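Local coordinates for protein P450 epoxidase (PDB 1Q5D) that belongs to the cytochrome P450 family, a largely helical fold built around a haem group, and binds the ligand EPB in a pocket, at residues 168-182 with 198-212. Numbering follows the deposited sequence.
Sequences CDEKFRRFGSATARA and LVASVTEGLALLHGV. With EPB (7,11-dihydroxy-8,8,10,12,16-pentamethyl-3-[1-methyl-2-(2-methyl-thiazol-4-yl)vinyl]-4,17-dioxabicyclo[14.1.0]heptadecane-5,9-dione), chain C.
Helices 169-182 and 198-212 approach to 8.1 Å between axes with their directions 126° apart, closest where the CA atoms of Phe175 and Gly205 lie 5.0 Å from each other. Gly205 has no CB, and Phe175 CD1 rests 3.4 Å from Gly205 CA. With CG anti to the backbone N (chi1 165°), the Phe175 ring reaches across the opposing helix, its edge at Ser201 O and CE1 against Leu206 CG. Phe172 is a knob in the hole formed by Gly205, Leu208, Leu209 and Val212; Leu208 CD1 lies over one ring face, 4.2 Å from the centroid, a CH-pi contact. Toward the other end, Ala178 CB meets Ser201 CB at 3.4 Å, tighter than usual for carbons. On the solvent-facing side, Arg174 NH1 and NH2 converge on Glu204 OE1 (3.0 Å from NH1), but both hydrogen bonds are weak and bent, the guanidinium and carboxylate planes standing 80° apart. Water 1 lies within hydrogen-bonding distance of Glu204 OE1 and Lys171 O. Helix 241-255 also packs on Phe175, Thr179 and Leu209. Ala180 O accepts a 2.6 Å hydrogen bond from EPB O14. Carbon contacts dominate, so shape fit probably outweighs charge in seating this pocket-lining helix on its neighbour.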
ATOM      1  N   CYS A 168       4.635 -17.863  11.844  1.00 45.53           N
ATOM      2  CA  CYS A 168       5.253 -16.540  11.987  1.00 43.83           C
ATOM      3  C   CYS A 168       4.418 -15.398  11.421  1.00 41.97           C
ATOM      4  O   CYS A 168       4.820 -14.233  11.482  1.00 40.96           O
ATOM      5  CB  CYS A 168       6.602 -16.517  11.278  1.00 44.14           C
ATOM      6  SG  CYS A 168       7.770 -17.776  11.824  1.00 46.52           S
ATOM      7  N   ASP A 169       3.264 -15.729  10.871  1.00 40.49           N
ATOM      8  CA  ASP A 169       2.467 -14.745  10.153  1.00 40.03           C
ATOM      9  C   ASP A 169       2.068 -13.559  11.020  1.00 40.03           C
ATOM     10  O   ASP A 169       2.258 -12.413  10.629  1.00 38.70           O
ATOM     11  CB  ASP A 169       1.233 -15.402   9.559  1.00 39.62           C
ATOM     12  CG  ASP A 169       1.526 -16.086   8.230  1.00 39.16           C
ATOM     13  OD1 ASP A 169       0.576 -16.574   7.606  1.00 39.73           O
ATOM     14  OD2 ASP A 169       2.671 -16.190   7.740  1.00 38.87           O
ATOM     15  N   GLU A 170       1.515 -13.846  12.193  1.00 41.07           N
ATOM     16  CA  GLU A 170       1.010 -12.803  13.081  1.00 42.53           C
ATOM     17  C   GLU A 170       2.102 -11.846  13.520  1.00 41.08           C
ATOM     18  O   GLU A 170       1.884 -10.640  13.574  1.00 41.30           O
ATOM     19  CB  GLU A 170       0.306 -13.413  14.297  1.00 45.85           C
ATOM     20  CG  GLU A 170      -1.173 -13.689  14.060  1.00 49.64           C
ATOM     21  CD  GLU A 170      -1.925 -12.449  13.618  1.00 52.18           C
ATOM     22  OE1 GLU A 170      -1.704 -11.372  14.222  1.00 53.45           O
ATOM     23  OE2 GLU A 170      -2.737 -12.544  12.664  1.00 53.93           O
ATOM     24  N   LYS A 171       3.279 -12.382  13.820  1.00 39.55           N
ATOM     25  CA  LYS A 171       4.401 -11.552  14.229  1.00 38.79           C
ATOM     26  C   LYS A 171       4.924 -10.687  13.087  1.00 36.30           C
ATOM     27  O   LYS A 171       5.283  -9.521  13.290  1.00 34.12           O
ATOM     28  CB  LYS A 171       5.526 -12.410  14.803  1.00 40.90           C
ATOM     29  CG  LYS A 171       5.230 -12.918  16.213  1.00 44.20           C
ATOM     30  CD  LYS A 171       6.502 -13.353  16.938  1.00 45.91           C
ATOM     31  CE  LYS A 171       6.835 -14.814  16.656  1.00 47.39           C
ATOM     32  NZ  LYS A 171       7.762 -15.374  17.707  1.00 48.77           N
ATOM     33  N   PHE A 172       4.965 -11.249  11.883  1.00 33.11           N
ATOM     34  CA  PHE A 172       5.401 -10.464  10.733  1.00 31.04           C
ATOM     35  C   PHE A 172       4.391  -9.403  10.297  1.00 29.37           C
ATOM     36  O   PHE A 172       4.787  -8.322   9.851  1.00 27.66           O
ATOM     37  CB  PHE A 172       5.785 -11.366   9.557  1.00 30.94           C
ATOM     38  CG  PHE A 172       7.200 -11.846   9.617  1.00 31.99           C
ATOM     39  CD1 PHE A 172       7.501 -13.180   9.430  1.00 32.57           C
ATOM     40  CD2 PHE A 172       8.235 -10.958   9.862  1.00 32.11           C
ATOM     41  CE1 PHE A 172       8.814 -13.613   9.489  1.00 33.20           C
ATOM     42  CE2 PHE A 172       9.548 -11.386   9.912  1.00 32.59           C
ATOM     43  CZ  PHE A 172       9.834 -12.715   9.735  1.00 32.23           C
ATOM     44  N   ARG A 173       3.102  -9.714  10.399  1.00 29.88           N
ATOM     45  CA  ARG A 173       2.080  -8.730  10.083  1.00 31.52           C
ATOM     46  C   ARG A 173       2.179  -7.552  11.041  1.00 31.51           C
ATOM     47  O   ARG A 173       1.987  -6.405  10.644  1.00 31.45           O
ATOM     48  CB  ARG A 173       0.673  -9.329  10.175  1.00 33.58           C
ATOM     49  CG  ARG A 173      -0.407  -8.281   9.972  1.00 36.41           C
ATOM     50  CD  ARG A 173      -1.798  -8.802   9.741  1.00 38.32           C
ATOM     51  NE  ARG A 173      -2.351  -9.482  10.912  1.00 41.34           N
ATOM     52  CZ  ARG A 173      -2.544  -8.920  12.095  1.00 43.95           C
ATOM     53  NH1 ARG A 173      -2.207  -7.649  12.308  1.00 45.07           N
ATOM     54  NH2 ARG A 173      -3.074  -9.638  13.081  1.00 45.20           N
ATOM     55  N   ARG A 174       2.461  -7.845  12.306  1.00 32.20           N
ATOM     56  CA  ARG A 174       2.583  -6.804  13.320  1.00 33.66           C
ATOM     57  C   ARG A 174       3.794  -5.955  13.016  1.00 31.79           C
ATOM     58  O   ARG A 174       3.740  -4.723  13.113  1.00 31.01           O
ATOM     59  CB  ARG A 174       2.655  -7.402  14.734  1.00 37.13           C
ATOM     60  CG  ARG A 174       1.321  -7.937  15.246  1.00 41.34           C
ATOM     61  CD  ARG A 174       1.346  -8.490  16.685  1.00 45.40           C
ATOM     62  NE  ARG A 174       2.336  -7.818  17.523  1.00 48.35           N
ATOM     63  CZ  ARG A 174       3.416  -8.404  18.035  1.00 50.32           C
ATOM     64  NH1 ARG A 174       3.658  -9.691  17.806  1.00 50.75           N
ATOM     65  NH2 ARG A 174       4.261  -7.701  18.781  1.00 51.49           N
ATOM     66  N   PHE A 175       4.887  -6.610  12.629  1.00 29.34           N
ATOM     67  CA  PHE A 175       6.080  -5.915  12.195  1.00 28.66           C
ATOM     68  C   PHE A 175       5.774  -5.017  10.980  1.00 28.77           C
ATOM     69  O   PHE A 175       6.154  -3.845  10.937  1.00 27.53           O
ATOM     70  CB  PHE A 175       7.159  -6.926  11.810  1.00 28.66           C
ATOM     71  CG  PHE A 175       8.277  -6.328  11.015  1.00 28.65           C
ATOM     72  CD1 PHE A 175       9.224  -5.516  11.627  1.00 27.74           C
ATOM     73  CD2 PHE A 175       8.374  -6.562   9.649  1.00 28.30           C
ATOM     74  CE1 PHE A 175      10.241  -4.952  10.908  1.00 28.17           C
ATOM     75  CE2 PHE A 175       9.396  -5.997   8.907  1.00 29.06           C
ATOM     76  CZ  PHE A 175      10.341  -5.200   9.531  1.00 29.74           C
ATOM     77  N   GLY A 176       5.098  -5.586   9.987  1.00 27.40           N
ATOM     78  CA  GLY A 176       4.791  -4.851   8.767  1.00 27.63           C
ATOM     79  C   GLY A 176       3.973  -3.610   9.056  1.00 27.61           C
ATOM     80  O   GLY A 176       4.321  -2.520   8.626  1.00 27.78           O
ATOM     81  N   SER A 177       2.891  -3.780   9.802  1.00 28.11           N
ATOM     82  CA  SER A 177       1.991  -2.679  10.104  1.00 30.34           C
ATOM     83  C   SER A 177       2.658  -1.616  11.001  1.00 30.05           C
ATOM     84  O   SER A 177       2.486  -0.403  10.782  1.00 29.14           O
ATOM     85  CB  SER A 177       0.695  -3.240  10.706  1.00 31.05           C
ATOM     86  OG  SER A 177      -0.183  -2.202  11.059  1.00 34.26           O
ATOM     87  N   ALA A 178       3.445  -2.072  11.978  1.00 28.42           N
ATOM     88  CA  ALA A 178       4.198  -1.182  12.868  1.00 29.09           C
ATOM     89  C   ALA A 178       5.276  -0.400  12.129  1.00 28.17           C
ATOM     90  O   ALA A 178       5.455   0.788  12.353  1.00 28.50           O
ATOM     91  CB  ALA A 178       4.841  -1.979  14.023  1.00 28.75           C
ATOM     92  N   THR A 179       6.003  -1.086  11.261  1.00 28.23           N
ATOM     93  CA  THR A 179       7.041  -0.446  10.471  1.00 28.90           C
ATOM     94  C   THR A 179       6.466   0.655   9.585  1.00 29.20           C
ATOM     95  O   THR A 179       7.027   1.742   9.500  1.00 28.12           O
ATOM     96  CB  THR A 179       7.752  -1.485   9.604  1.00 28.84           C
ATOM     97  OG1 THR A 179       8.582  -2.310  10.439  1.00 27.97           O
ATOM     98  CG2 THR A 179       8.725  -0.811   8.668  1.00 28.76           C
ATOM     99  N   ALA A 180       5.355   0.365   8.920  1.00 29.44           N
ATOM    100  CA  ALA A 180       4.755   1.355   8.026  1.00 30.17           C
ATOM    101  C   ALA A 180       4.384   2.651   8.773  1.00 30.65           C
ATOM    102  O   ALA A 180       4.644   3.766   8.269  1.00 31.06           O
ATOM    103  CB  ALA A 180       3.565   0.763   7.288  1.00 28.00           C
ATOM    104  N   ARG A 181       3.811   2.506   9.970  1.00 30.64           N
ATOM    105  CA  ARG A 181       3.505   3.651  10.846  1.00 30.79           C
ATOM    106  C   ARG A 181       4.761   4.332  11.378  1.00 30.72           C
ATOM    107  O   ARG A 181       4.841   5.568  11.416  1.00 29.47           O
ATOM    108  CB  ARG A 181       2.678   3.203  12.053  1.00 32.49           C
ATOM    109  CG  ARG A 181       1.215   2.915  11.777  1.00 34.99           C
ATOM    110  CD  ARG A 181       0.483   2.369  12.998  1.00 37.57           C
ATOM    111  NE  ARG A 181      -0.952   2.603  12.959  1.00 39.22           N
ATOM    112  CZ  ARG A 181      -1.848   1.640  12.794  1.00 40.22           C
ATOM    113  NH1 ARG A 181      -1.453   0.378  12.635  1.00 41.16           N
ATOM    114  NH2 ARG A 181      -3.137   1.936  12.767  1.00 40.83           N
ATOM    115  N   ALA A 182       5.729   3.530  11.823  1.00 30.13           N
ATOM    116  CA  ALA A 182       6.943   4.070  12.427  1.00 30.16           C
ATOM    117  C   ALA A 182       7.729   4.905  11.426  1.00 30.24           C
ATOM    118  O   ALA A 182       8.367   5.897  11.789  1.00 29.55           O
ATOM    119  CB  ALA A 182       7.824   2.947  12.983  1.00 29.53           C
ATOM    120  N   LEU A 198       5.269   0.539  18.883  1.00 36.14           N
ATOM    121  CA  LEU A 198       5.773   0.548  17.517  1.00 35.18           C
ATOM    122  C   LEU A 198       7.191   0.008  17.467  1.00 34.36           C
ATOM    123  O   LEU A 198       7.509  -0.858  16.650  1.00 32.55           O
ATOM    124  CB  LEU A 198       5.774   1.978  16.954  1.00 34.99           C
ATOM    125  CG  LEU A 198       4.456   2.600  16.489  1.00 35.50           C
ATOM    126  CD1 LEU A 198       4.776   3.912  15.778  1.00 34.31           C
ATOM    127  CD2 LEU A 198       3.704   1.655  15.576  1.00 34.55           C
ATOM    128  N   VAL A 199       8.049   0.534  18.341  1.00 33.50           N
ATOM    129  CA  VAL A 199       9.451   0.148  18.345  1.00 33.17           C
ATOM    130  C   VAL A 199       9.634  -1.324  18.756  1.00 34.15           C
ATOM    131  O   VAL A 199      10.507  -2.022  18.226  1.00 33.20           O
ATOM    132  CB  VAL A 199      10.294   1.103  19.232  1.00 34.41           C
ATOM    133  CG1 VAL A 199      11.702   0.557  19.455  1.00 33.25           C
ATOM    134  CG2 VAL A 199      10.352   2.486  18.603  1.00 33.73           C
ATOM    135  N   ALA A 200       8.795  -1.802  19.675  1.00 34.65           N
ATOM    136  CA  ALA A 200       8.870  -3.197  20.086  1.00 35.03           C
ATOM    137  C   ALA A 200       8.586  -4.119  18.896  1.00 34.36           C
ATOM    138  O   ALA A 200       9.365  -5.020  18.609  1.00 35.22           O
ATOM    139  CB  ALA A 200       7.885  -3.481  21.215  1.00 35.67           C
ATOM    140  N   SER A 201       7.460  -3.894  18.224  1.00 32.59           N
ATOM    141  CA  SER A 201       7.078  -4.670  17.038  1.00 31.81           C
ATOM    142  C   SER A 201       8.138  -4.613  15.941  1.00 31.72           C
ATOM    143  O   SER A 201       8.417  -5.622  15.286  1.00 32.26           O
ATOM    144  CB  SER A 201       5.744  -4.174  16.484  1.00 31.59           C
ATOM    145  OG  SER A 201       4.724  -4.277  17.452  1.00 30.63           O
ATOM    146  N   VAL A 202       8.749  -3.445  15.762  1.00 30.38           N
ATOM    147  CA  VAL A 202       9.811  -3.292  14.776  1.00 30.07           C
ATOM    148  C   VAL A 202      11.059  -4.082  15.138  1.00 31.18           C
ATOM    149  O   VAL A 202      11.622  -4.797  14.296  1.00 30.13           O
ATOM    150  CB  VAL A 202      10.197  -1.820  14.557  1.00 29.57           C
ATOM    151  CG1 VAL A 202      11.494  -1.724  13.733  1.00 29.77           C
ATOM    152  CG2 VAL A 202       9.031  -1.055  13.887  1.00 29.49           C
ATOM    153  N   THR A 203      11.476  -3.975  16.395  1.00 31.63           N
ATOM    154  CA  THR A 203      12.614  -4.742  16.900  1.00 33.77           C
ATOM    155  C   THR A 203      12.409  -6.245  16.788  1.00 33.81           C
ATOM    156  O   THR A 203      13.284  -6.960  16.307  1.00 33.97           O
ATOM    157  CB  THR A 203      12.852  -4.389  18.388  1.00 34.88           C
ATOM    158  OG1 THR A 203      13.128  -2.989  18.489  1.00 36.71           O
ATOM    159  CG2 THR A 203      14.111  -5.055  18.892  1.00 35.51           C
ATOM    160  N   GLU A 204      11.261  -6.711  17.263  1.00 34.53           N
ATOM    161  CA  GLU A 204      10.916  -8.120  17.225  1.00 36.40           C
ATOM    162  C   GLU A 204      10.945  -8.627  15.778  1.00 35.56           C
ATOM    163  O   GLU A 204      11.526  -9.689  15.485  1.00 33.73           O
ATOM    164  CB  GLU A 204       9.532  -8.341  17.827  1.00 39.09           C
ATOM    165  CG  GLU A 204       9.011  -9.762  17.657  1.00 42.95           C
ATOM    166  CD  GLU A 204       7.710 -10.000  18.390  1.00 46.00           C
ATOM    167  OE1 GLU A 204       6.659  -9.469  17.946  1.00 47.67           O
ATOM    168  OE2 GLU A 204       7.737 -10.716  19.416  1.00 47.43           O
ATOM    169  N   GLY A 205      10.343  -7.850  14.877  1.00 34.01           N
ATOM    170  CA  GLY A 205      10.280  -8.218  13.469  1.00 32.51           C
ATOM    171  C   GLY A 205      11.636  -8.310  12.784  1.00 33.14           C
ATOM    172  O   GLY A 205      11.895  -9.239  12.004  1.00 32.77           O
ATOM    173  N   LEU A 206      12.498  -7.337  13.054  1.00 31.10           N
ATOM    174  CA  LEU A 206      13.820  -7.317  12.462  1.00 32.45           C
ATOM    175  C   LEU A 206      14.640  -8.509  12.945  1.00 33.01           C
ATOM    176  O   LEU A 206      15.376  -9.101  12.153  1.00 31.99           O
ATOM    177  CB  LEU A 206      14.545  -5.998  12.751  1.00 32.09           C
ATOM    178  CG  LEU A 206      14.059  -4.752  12.004  1.00 32.23           C
ATOM    179  CD1 LEU A 206      14.667  -3.501  12.606  1.00 31.83           C
ATOM    180  CD2 LEU A 206      14.384  -4.842  10.510  1.00 32.77           C
ATOM    181  N   ALA A 207      14.496  -8.860  14.230  1.00 32.77           N
ATOM    182  CA  ALA A 207      15.170 -10.036  14.796  1.00 33.85           C
ATOM    183  C   ALA A 207      14.718 -11.309  14.090  1.00 34.16           C
ATOM    184  O   ALA A 207      15.540 -12.120  13.665  1.00 33.24           O
ATOM    185  CB  ALA A 207      14.885 -10.156  16.292  1.00 33.21           C
ATOM    186  N   LEU A 208      13.406 -11.473  14.000  1.00 34.45           N
ATOM    187  CA  LEU A 208      12.792 -12.605  13.326  1.00 36.40           C
ATOM    188  C   LEU A 208      13.258 -12.698  11.874  1.00 35.92           C
ATOM    189  O   LEU A 208      13.621 -13.777  11.390  1.00 34.16           O
ATOM    190  CB  LEU A 208      11.281 -12.465  13.377  1.00 38.90           C
ATOM    191  CG  LEU A 208      10.468 -13.747  13.482  1.00 41.17           C
ATOM    192  CD1 LEU A 208       9.009 -13.414  13.736  1.00 42.29           C
ATOM    193  CD2 LEU A 208      10.615 -14.571  12.226  1.00 41.90           C
ATOM    194  N   LEU A 209      13.247 -11.565  11.180  1.00 34.67           N
ATOM    195  CA  LEU A 209      13.723 -11.516   9.805  1.00 35.02           C
ATOM    196  C   LEU A 209      15.169 -11.999   9.721  1.00 35.59           C
ATOM    197  O   LEU A 209      15.520 -12.773   8.827  1.00 34.77           O
ATOM    198  CB  LEU A 209      13.593 -10.095   9.241  1.00 34.76           C
ATOM    199  CG  LEU A 209      14.134  -9.894   7.825  1.00 35.27           C
ATOM    200  CD1 LEU A 209      13.443 -10.823   6.836  1.00 34.98           C
ATOM    201  CD2 LEU A 209      13.989  -8.445   7.407  1.00 35.56           C
ATOM    202  N   HIS A 210      16.004 -11.547  10.660  1.00 36.40           N
ATOM    203  CA  HIS A 210      17.406 -11.960  10.705  1.00 38.06           C
ATOM    204  C   HIS A 210      17.522 -13.488  10.828  1.00 37.24           C
ATOM    205  O   HIS A 210      18.355 -14.122  10.153  1.00 37.07           O
ATOM    206  CB  HIS A 210      18.120 -11.267  11.871  1.00 41.42           C
ATOM    207  CG  HIS A 210      19.587 -11.549  11.940  1.00 44.81           C
ATOM    208  ND1 HIS A 210      20.468 -11.155  10.955  1.00 46.60           N
ATOM    209  CD2 HIS A 210      20.333 -12.175  12.881  1.00 46.52           C
ATOM    210  CE1 HIS A 210      21.692 -11.537  11.279  1.00 47.32           C
ATOM    211  NE2 HIS A 210      21.637 -12.158  12.445  1.00 47.59           N
ATOM    212  N   GLY A 211      16.669 -14.073  11.661  1.00 35.91           N
ATOM    213  CA  GLY A 211      16.617 -15.520  11.831  1.00 35.49           C
ATOM    214  C   GLY A 211      16.174 -16.284  10.590  1.00 34.52           C
ATOM    215  O   GLY A 211      16.708 -17.360  10.285  1.00 33.22           O
ATOM    216  N   VAL A 212      15.177 -15.741   9.889  1.00 32.45           N
ATOM    217  CA  VAL A 212      14.686 -16.329   8.648  1.00 32.53           C
ATOM    218  C   VAL A 212      15.771 -16.290   7.579  1.00 31.99           C
ATOM    219  O   VAL A 212      16.007 -17.279   6.893  1.00 31.46           O
ATOM    220  CB  VAL A 212      13.412 -15.596   8.135  1.00 32.67           C
ATOM    221  CG1 VAL A 212      13.081 -15.997   6.690  1.00 32.33           C
ATOM    222  CG2 VAL A 212      12.243 -15.875   9.056  1.00 32.65           C
TER
HETATM  223  O16 EPB C 450       2.632   2.140   4.410  1.00 39.29           O
HETATM  224  C51 EPB C 450       0.752   3.322   0.135  1.00 47.23           C
HETATM  225  O41 EPB C 450       2.412   1.390  -0.716  1.00 46.31           O
HETATM  226  C5  EPB C 450       2.039   2.662  -0.202  1.00 45.76           C
HETATM  227  C4  EPB C 450       2.897   1.558   0.622  1.00 45.50           C
HETATM  228  C16 EPB C 450       3.325   3.011   4.035  1.00 38.25           C
HETATM  229  O1  EPB C 450       4.310   2.910   3.065  1.00 42.15           O
HETATM  230  C2  EPB C 450       4.664   1.576   2.369  1.00 42.04           C
HETATM  231  C3  EPB C 450       4.306   1.722   0.836  1.00 43.61           C
HETATM  232  C20 EPB C 450       6.221   1.475   2.634  1.00 42.54           C
HETATM  233  C21 EPB C 450       6.515   1.173   4.095  1.00 43.31           C
HETATM  234  C22 EPB C 450       7.158   1.627   1.654  1.00 41.20           C
HETATM  235  C23 EPB C 450       8.622   1.616   1.674  1.00 41.08           C
HETATM  236  N26 EPB C 450       9.281   2.128   2.778  1.00 41.15           N
HETATM  237  C25 EPB C 450      10.628   2.061   2.620  1.00 42.33           C
HETATM  238  C27 EPB C 450      11.504   2.542   3.711  1.00 44.15           C
HETATM  239  C24 EPB C 450       9.441   1.208   0.691  1.00 38.84           C
HETATM  240  S1  EPB C 450      11.079   1.422   1.142  1.00 42.62           S
HETATM  241  C15 EPB C 450       3.188   4.436   4.631  1.00 37.33           C
HETATM  242  C14 EPB C 450       4.559   5.176   4.970  1.00 35.55           C
HETATM  243  O14 EPB C 450       5.244   4.236   5.781  1.00 37.02           O
HETATM  244  C13 EPB C 450       4.441   6.674   5.597  1.00 35.01           C
HETATM  245  C29 EPB C 450       3.704   6.573   6.978  1.00 33.41           C
HETATM  246  C30 EPB C 450       5.832   7.212   5.921  1.00 35.56           C
HETATM  247  C12 EPB C 450       3.575   7.671   4.639  1.00 34.19           C
HETATM  248  O12 EPB C 450       2.505   8.214   5.062  1.00 33.56           O
HETATM  249  C11 EPB C 450       3.947   8.046   3.151  1.00 33.12           C
HETATM  250  C28 EPB C 450       3.852   9.591   3.103  1.00 33.70           C
HETATM  251  C10 EPB C 450       3.268   7.056   2.254  1.00 35.09           C
HETATM  252  O10 EPB C 450       1.831   7.317   2.213  1.00 33.74           O
HETATM  253  C9  EPB C 450       3.893   7.220   0.883  1.00 36.22           C
HETATM  254  C91 EPB C 450       5.301   6.857   0.952  1.00 34.88           C
HETATM  255  C8  EPB C 450       3.413   6.267  -0.157  1.00 40.63           C
HETATM  256  C7  EPB C 450       2.412   5.143   0.336  1.00 43.73           C
HETATM  257  C6  EPB C 450       3.236   3.833  -0.145  1.00 45.84           C
HETATM  258  O   HOH W   1       6.455  -8.078  15.413  1.00 42.72           O